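Local coordinates for protein CPn_0803/CP_1068/CPj0803/CpB0832 (Chlamydophila pneumoniae, PDB 3Q9D) that is of unknown function but may act at the needle tip of the chlamydial type III secretion system, at residues F93-N98 / Q111-L116; L52-N57 / Q75-N80. All coordinates share one frame; numbering follows the deposited sequence. Where two conformers were deposited one is given.

Contact 1: F93-N98 / Q111-L116; sequences FEMLIN and QAAHSL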
loop_
_atom_site.group_PDB
_atom_site.type_symbol
_atom_site.label_atom_id
_atom_site.label_comp_id
_atom_site.label_asym_id
_atom_site.label_seq_id
_atom_site.Cartn_x
_atom_site.Cartn_y
_atom_site.Cartn_z
ATOM N N PHE A 93 -19.599 -24.655 -12.822
ATOM C CA PHE A 93 -18.638 -24.881 -11.735
ATOM C C PHE A 93 -17.760 -26.120 -11.995
ATOM O O PHE A 93 -16.552 -26.063 -11.829
ATOM C CB PHE A 93 -19.352 -25.025 -10.384
ATOM C CG PHE A 93 -19.910 -23.717 -9.841
ATOM C CD1 PHE A 93 -19.159 -22.543 -9.899
ATOM C CD2 PHE A 93 -21.180 -23.668 -9.283
ATOM C CE1 PHE A 93 -19.678 -21.318 -9.381
ATOM C CE2 PHE A 93 -21.705 -22.462 -8.772
ATOM C CZ PHE A 93 -20.947 -21.290 -8.835
ATOM N N GLU A 94 -18.366 -27.239 -12.372
ATOM C CA GLU A 94 -17.575 -28.432 -12.728
ATOM C C GLU A 94 -16.606 -28.108 -13.865
ATOM O O GLU A 94 -15.416 -28.441 -13.815
ATOM C CB GLU A 94 -18.494 -29.563 -13.181
ATOM C CG GLU A 94 -19.370 -30.139 -12.101
ATOM C CD GLU A 94 -18.582 -30.939 -11.081
ATOM O OE1 GLU A 94 -17.344 -31.056 -11.234
ATOM O OE2 GLU A 94 -19.211 -31.457 -10.131
ATOM N N MET A 95 -17.122 -27.447 -14.898
ATOM C CA MET A 95 -16.308 -27.065 -16.047
ATOM C C MET A 95 -15.121 -26.175 -15.640
ATOM O O MET A 95 -13.952 -26.480 -15.946
ATOM C CB MET A 95 -17.167 -26.320 -17.077
ATOM C CG MET A 95 -16.355 -25.736 -18.230
ATOM S SD MET A 95 -17.250 -24.506 -19.217
ATOM C CE MET A 95 -18.780 -25.391 -19.510
ATOM N N LEU A 96 -15.420 -25.082 -14.940
ATOM C CA LEU A 96 -14.431 -24.013 -14.685
ATOM C C LEU A 96 -13.565 -24.211 -13.436
ATOM O O LEU A 96 -12.441 -23.718 -13.373
ATOM C CB LEU A 96 -15.129 -22.651 -14.620
ATOM C CG LEU A 96 -15.815 -22.242 -15.929
ATOM C CD1 LEU A 96 -16.619 -20.968 -15.734
ATOM C CD2 LEU A 96 -14.777 -22.060 -17.023
ATOM N N ILE A 97 -14.096 -24.912 -12.442
ATOM C CA ILE A 97 -13.309 -25.227 -11.250
ATOM C C ILE A 97 -12.552 -26.545 -11.438
ATOM O O ILE A 97 -11.359 -26.626 -11.142
ATOM C CB ILE A 97 -14.188 -25.287 -9.984
ATOM C CG1 ILE A 97 -14.736 -23.895 -9.644
ATOM C CG2 ILE A 97 -13.403 -25.820 -8.808
ATOM C CD1 ILE A 97 -15.823 -23.931 -8.535
ATOM N N ASN A 98 -13.233 -27.562 -11.974
ATOM C CA ASN A 98 -12.636 -28.895 -12.133
ATOM C C ASN A 98 -12.147 -29.267 -13.541
ATOM O O ASN A 98 -11.567 -30.325 -13.716
ATOM C CB ASN A 98 -13.606 -29.977 -11.635
ATOM C CG ASN A 98 -13.871 -29.862 -10.152
ATOM O OD1 ASN A 98 -13.026 -29.361 -9.418
ATOM N ND2 ASN A 98 -15.043 -30.312 -9.702
ATOM N N GLN A 111 -16.043 -26.566 -28.084
ATOM C CA GLN A 111 -14.870 -25.716 -28.311
ATOM C C GLN A 111 -14.823 -24.491 -27.393
ATOM O O GLN A 111 -13.753 -24.106 -26.885
ATOM C CB GLN A 111 -14.796 -25.260 -29.772
ATOM C CG GLN A 111 -14.422 -26.347 -30.762
ATOM C CD GLN A 111 -14.192 -25.785 -32.158
ATOM O OE1 GLN A 111 -14.615 -24.667 -32.467
ATOM N NE2 GLN A 111 -13.508 -26.551 -33.004
ATOM N N ALA A 112 -15.974 -23.858 -27.190
ATOM C CA ALA A 112 -16.014 -22.681 -26.326
ATOM C C ALA A 112 -15.725 -23.077 -24.878
ATOM O O ALA A 112 -15.019 -22.364 -24.176
ATOM C CB ALA A 112 -17.359 -21.955 -26.440
ATOM N N ALA A 113 -16.266 -24.214 -24.434
ATOM C CA ALA A 113 -16.009 -24.695 -23.078
ATOM C C ALA A 113 -14.513 -24.942 -22.899
ATOM O O ALA A 113 -13.932 -24.542 -21.882
ATOM C CB ALA A 113 -16.818 -25.990 -22.758
ATOM N N HIS A 114 -13.879 -25.584 -23.883
ATOM C CA HIS A 114 -12.433 -25.821 -23.782
ATOM C C HIS A 114 -11.659 -24.512 -23.707
ATOM O O HIS A 114 -10.678 -24.413 -22.985
ATOM C CB HIS A 114 -11.918 -26.704 -24.926
ATOM C CG HIS A 114 -12.370 -28.127 -24.812
ATOM N ND1 HIS A 114 -12.592 -28.733 -23.599
ATOM C CD2 HIS A 114 -12.667 -29.050 -25.754
ATOM C CE1 HIS A 114 -12.993 -29.978 -23.794
ATOM N NE2 HIS A 114 -13.045 -30.193 -25.091
ATOM N N SER A 115 -12.118 -23.500 -24.436
ATOM C CA SER A 115 -11.442 -22.210 -24.427
ATOM C C SER A 115 -11.582 -21.554 -23.041
ATOM O O SER A 115 -10.620 -20.977 -22.508
ATOM C CB SER A 115 -12.028 -21.295 -25.510
ATOM O OG SER A 115 -11.428 -20.021 -25.471
ATOM N N LEU A 116 -12.779 -21.645 -22.463
ATOM C CA LEU A 116 -13.038 -21.073 -21.135
ATOM C C LEU A 116 -12.217 -21.786 -20.072
ATOM O O LEU A 116 -11.687 -21.160 -19.146
ATOM C CB LEU A 116 -14.516 -21.181 -20.767
ATOM C CG LEU A 116 -15.481 -20.260 -21.524
ATOM C CD1 LEU A 116 -16.922 -20.573 -21.084
ATOM C CD2 LEU A 116 -15.138 -18.761 -21.328
#

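Contact 2: L52-N57 / Q75-N80; sequences LLLEGN and QNVVFN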
loop_
_atom_site.group_PDB
_atom_site.type_symbol
_atom_site.label_atom_id
_atom_site.label_comp_id
_atom_site.label_asym_id
_atom_site.label_seq_id
_atom_site.Cartn_x
_atom_site.Cartn_y
_atom_site.Cartn_z
ATOM N N LEU A 52 -20.960 -16.958 -24.531
ATOM C CA LEU A 52 -20.406 -15.657 -24.890
ATOM C C LEU A 52 -20.515 -14.634 -23.763
ATOM O O LEU A 52 -19.564 -13.915 -23.471
ATOM C CB LEU A 52 -21.086 -15.118 -26.149
ATOM C CG LEU A 52 -20.423 -13.905 -26.807
ATOM C CD1 LEU A 52 -18.966 -14.196 -27.128
ATOM C CD2 LEU A 52 -21.179 -13.488 -28.057
ATOM N N LEU A 53 -21.690 -14.561 -23.148
ATOM C CA LEU A 53 -21.913 -13.655 -22.029
ATOM C C LEU A 53 -21.035 -14.025 -20.837
ATOM O O LEU A 53 -20.476 -13.156 -20.172
ATOM C CB LEU A 53 -23.385 -13.668 -21.617
ATOM C CG LEU A 53 -24.255 -12.521 -22.134
ATOM C CD1 LEU A 53 -25.303 -13.044 -23.101
ATOM C CD2 LEU A 53 -24.911 -11.790 -20.974
ATOM N N LEU A 54 -20.916 -15.323 -20.578
ATOM C CA LEU A 54 -20.109 -15.813 -19.472
ATOM C C LEU A 54 -18.646 -15.458 -19.680
ATOM O O LEU A 54 -17.962 -15.045 -18.748
ATOM C CB LEU A 54 -20.267 -17.326 -19.331
ATOM C CG LEU A 54 -19.516 -17.989 -18.177
ATOM C CD1 LEU A 54 -19.914 -17.366 -16.852
ATOM C CD2 LEU A 54 -19.774 -19.485 -18.171
ATOM N N GLU A 55 -18.173 -15.610 -20.911
ATOM C CA GLU A 55 -16.779 -15.283 -21.222
ATOM C C GLU A 55 -16.480 -13.805 -20.977
ATOM O O GLU A 55 -15.457 -13.468 -20.377
ATOM C CB GLU A 55 -16.442 -15.627 -22.671
ATOM C CG GLU A 55 -14.990 -15.339 -23.029
ATOM C CD GLU A 55 -14.682 -15.598 -24.506
ATOM O OE1 GLU A 55 -15.235 -14.877 -25.370
ATOM O OE2 GLU A 55 -13.893 -16.523 -24.798
ATOM N N GLY A 56 -17.352 -12.925 -21.463
ATOM C CA GLY A 56 -17.170 -11.491 -21.256
ATOM C C GLY A 56 -17.135 -11.133 -19.775
ATOM O O GLY A 56 -16.298 -10.357 -19.335
ATOM N N ASN A 57 -18.054 -11.697 -18.998
ATOM C CA ASN A 57 -18.085 -11.456 -17.558
ATOM C C ASN A 57 -16.835 -11.969 -16.812
ATOM O O ASN A 57 -16.310 -11.310 -15.913
ATOM C CB ASN A 57 -19.384 -12.042 -16.978
ATOM C CG ASN A 57 -20.590 -11.181 -17.315
ATOM O OD1 ASN A 57 -20.514 -9.960 -17.204
ATOM N ND2 ASN A 57 -21.691 -11.798 -17.740
ATOM N N GLN A 75 -18.257 -16.821 -8.363
ATOM C CA GLN A 75 -19.466 -17.592 -8.064
ATOM C C GLN A 75 -20.704 -16.787 -8.396
ATOM O O GLN A 75 -21.669 -17.314 -8.912
ATOM C CB GLN A 75 -19.504 -17.975 -6.578
ATOM C CG GLN A 75 -18.431 -18.980 -6.177
ATOM C CD GLN A 75 -18.539 -19.329 -4.706
ATOM O OE1 GLN A 75 -18.433 -18.455 -3.850
ATOM N NE2 GLN A 75 -18.793 -20.603 -4.410
ATOM N N ASN A 76 -20.679 -15.502 -8.081
ATOM C CA ASN A 76 -21.835 -14.631 -8.352
ATOM C C ASN A 76 -22.125 -14.526 -9.858
ATOM O O ASN A 76 -23.278 -14.549 -10.275
ATOM C CB ASN A 76 -21.603 -13.244 -7.754
ATOM C CG ASN A 76 -22.781 -12.308 -7.976
ATOM O OD1 ASN A 76 -23.868 -12.548 -7.463
ATOM N ND2 ASN A 76 -22.569 -11.245 -8.748
ATOM N N VAL A 77 -21.065 -14.445 -10.661
ATOM C CA VAL A 77 -21.174 -14.465 -12.120
ATOM C C VAL A 77 -21.817 -15.759 -12.614
ATOM O O VAL A 77 -22.710 -15.741 -13.464
ATOM C CB VAL A 77 -19.771 -14.303 -12.771
ATOM C CG1 VAL A 77 -19.787 -14.737 -14.246
ATOM C CG2 VAL A 77 -19.306 -12.841 -12.636
ATOM N N VAL A 78 -21.379 -16.888 -12.071
ATOM C CA VAL A 78 -21.983 -18.157 -12.463
ATOM C C VAL A 78 -23.463 -18.231 -12.064
ATOM O O VAL A 78 -24.311 -18.620 -12.873
ATOM C CB VAL A 78 -21.205 -19.366 -11.898
ATOM C CG1 VAL A 78 -21.963 -20.668 -12.215
ATOM C CG2 VAL A 78 -19.795 -19.423 -12.512
ATOM N N PHE A 79 -23.778 -17.843 -10.833
ATOM C CA PHE A 79 -25.163 -17.889 -10.390
ATOM C C PHE A 79 -26.039 -16.958 -11.227
ATOM O O PHE A 79 -27.139 -17.338 -11.630
ATOM C CB PHE A 79 -25.274 -17.605 -8.889
ATOM C CG PHE A 79 -24.838 -18.767 -8.028
ATOM C CD1 PHE A 79 -25.372 -20.034 -8.232
ATOM C CD2 PHE A 79 -23.888 -18.596 -7.027
ATOM C CE1 PHE A 79 -24.968 -21.115 -7.447
ATOM C CE2 PHE A 79 -23.487 -19.664 -6.231
ATOM C CZ PHE A 79 -24.024 -20.929 -6.449
ATOM N N ASN A 80 -25.537 -15.761 -11.520
ATOM C CA ASN A 80 -26.269 -14.815 -12.371
ATOM C C ASN A 80 -26.553 -15.434 -13.730
ATOM O O ASN A 80 -27.657 -15.340 -14.247
ATOM C CB ASN A 80 -25.493 -13.491 -12.552
ATOM C CG ASN A 80 -25.563 -12.599 -11.322
ATOM O OD1 ASN A 80 -26.351 -12.851 -10.412
ATOM N ND2 ASN A 80 -24.752 -11.540 -11.299
#

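Contact 1: F93-N98 / Q111-L116
N98 ND2 donates a hydrogen bond of 2.9 Å to E94 OE1, on another face of helix 86-98 from M95 and L96. The bond is fairly straight, with an N-H...O angle of 160°. It lies close to the N98 amide plane but reaches the oxygen from above the E94 carboxylate plane. No hydrogen bond crosses between 93-98 and 111-116; the contact itself is apolar. M95 was deposited in two conformers, so its contacts hold for the one described. In that conformer CG is anti to the backbone N (chi1 173°) and the chain bends at chi3. This sets CE 3.8 Å from A113 CB, and SD also lies 3.9 Å from that methyl. The two segments belong to consecutive helices of the N-terminal helical bundle. The axes of the two short segments run at 38° to each other and are 10.0 Å apart at their closest. The M95 side chain spans most of the gap and ends against the A113 methyl. L116, about a turn beyond A113, is crossed at a slant by L96, the residue after M95. L96 CD2 touches L116 CB at 3.9 Å and lies equally near L116 O. All four touching residues are buried. Helix 48-61 packs on three of them, with F51 on both M95 and L116, and L58 on L96. L101 and L105, in the loop between the two helices, pack on A113.

Contact 2: L52-N57 / Q75-N80
L54 and V77 meet where two consecutive helices of the N-terminal helical bundle, 48-61 and 70-82, pack together. V77 is the centre of the contact, and one of its methyl groups does the touching. With chi1 at 163°, V77 CG1 is anti to its backbone N and comes between L54 and N57. On the tight side, L54 CD1 lies 3.7 Å from V77 CG1, and the two side chains cross at a slant. L54 reaches this point with its end, since its CB does not point straight at the other helix. It is buried, and F92 of helix 86-98 also packs on it. F92 also touches V78, whose CB points away from helix 48-61. The N57 side is more open to solvent, although the backbones come nearest there, with N57 CA 6.9 Å from V77 CA. Both residues are partly exposed. No hydrogen bond joins the two segments. The polar end of N57 is engaged within its own helix, where OD1 accepts a hydrogen bond from R60 NH2. Only the aliphatic start of N57 serves the packing: its CB stands 3.9 Å from V77 CG1.

In the fold
Contacts 1 and 2 lie on the same side of the chain's centre, with their own centres 12 Å apart. Together they involve four successive helices, two in each contact. Contact 1 is the deeper one: its touching residues are all buried and aliphatic or sulfur-bearing. Contact 2 is nearer the surface, with one buried leucine beside a partly exposed valine and asparagine. Neither has a hydrogen bond between its segments. They also touch each other. The F93 ring packs on V78 and meets F79 edge-to-face, while L116 CD2 lies against E55 CB. N76 in contact 2 touches F139 of the second subunit; no other chain of the assembly touches the segments of contact 1.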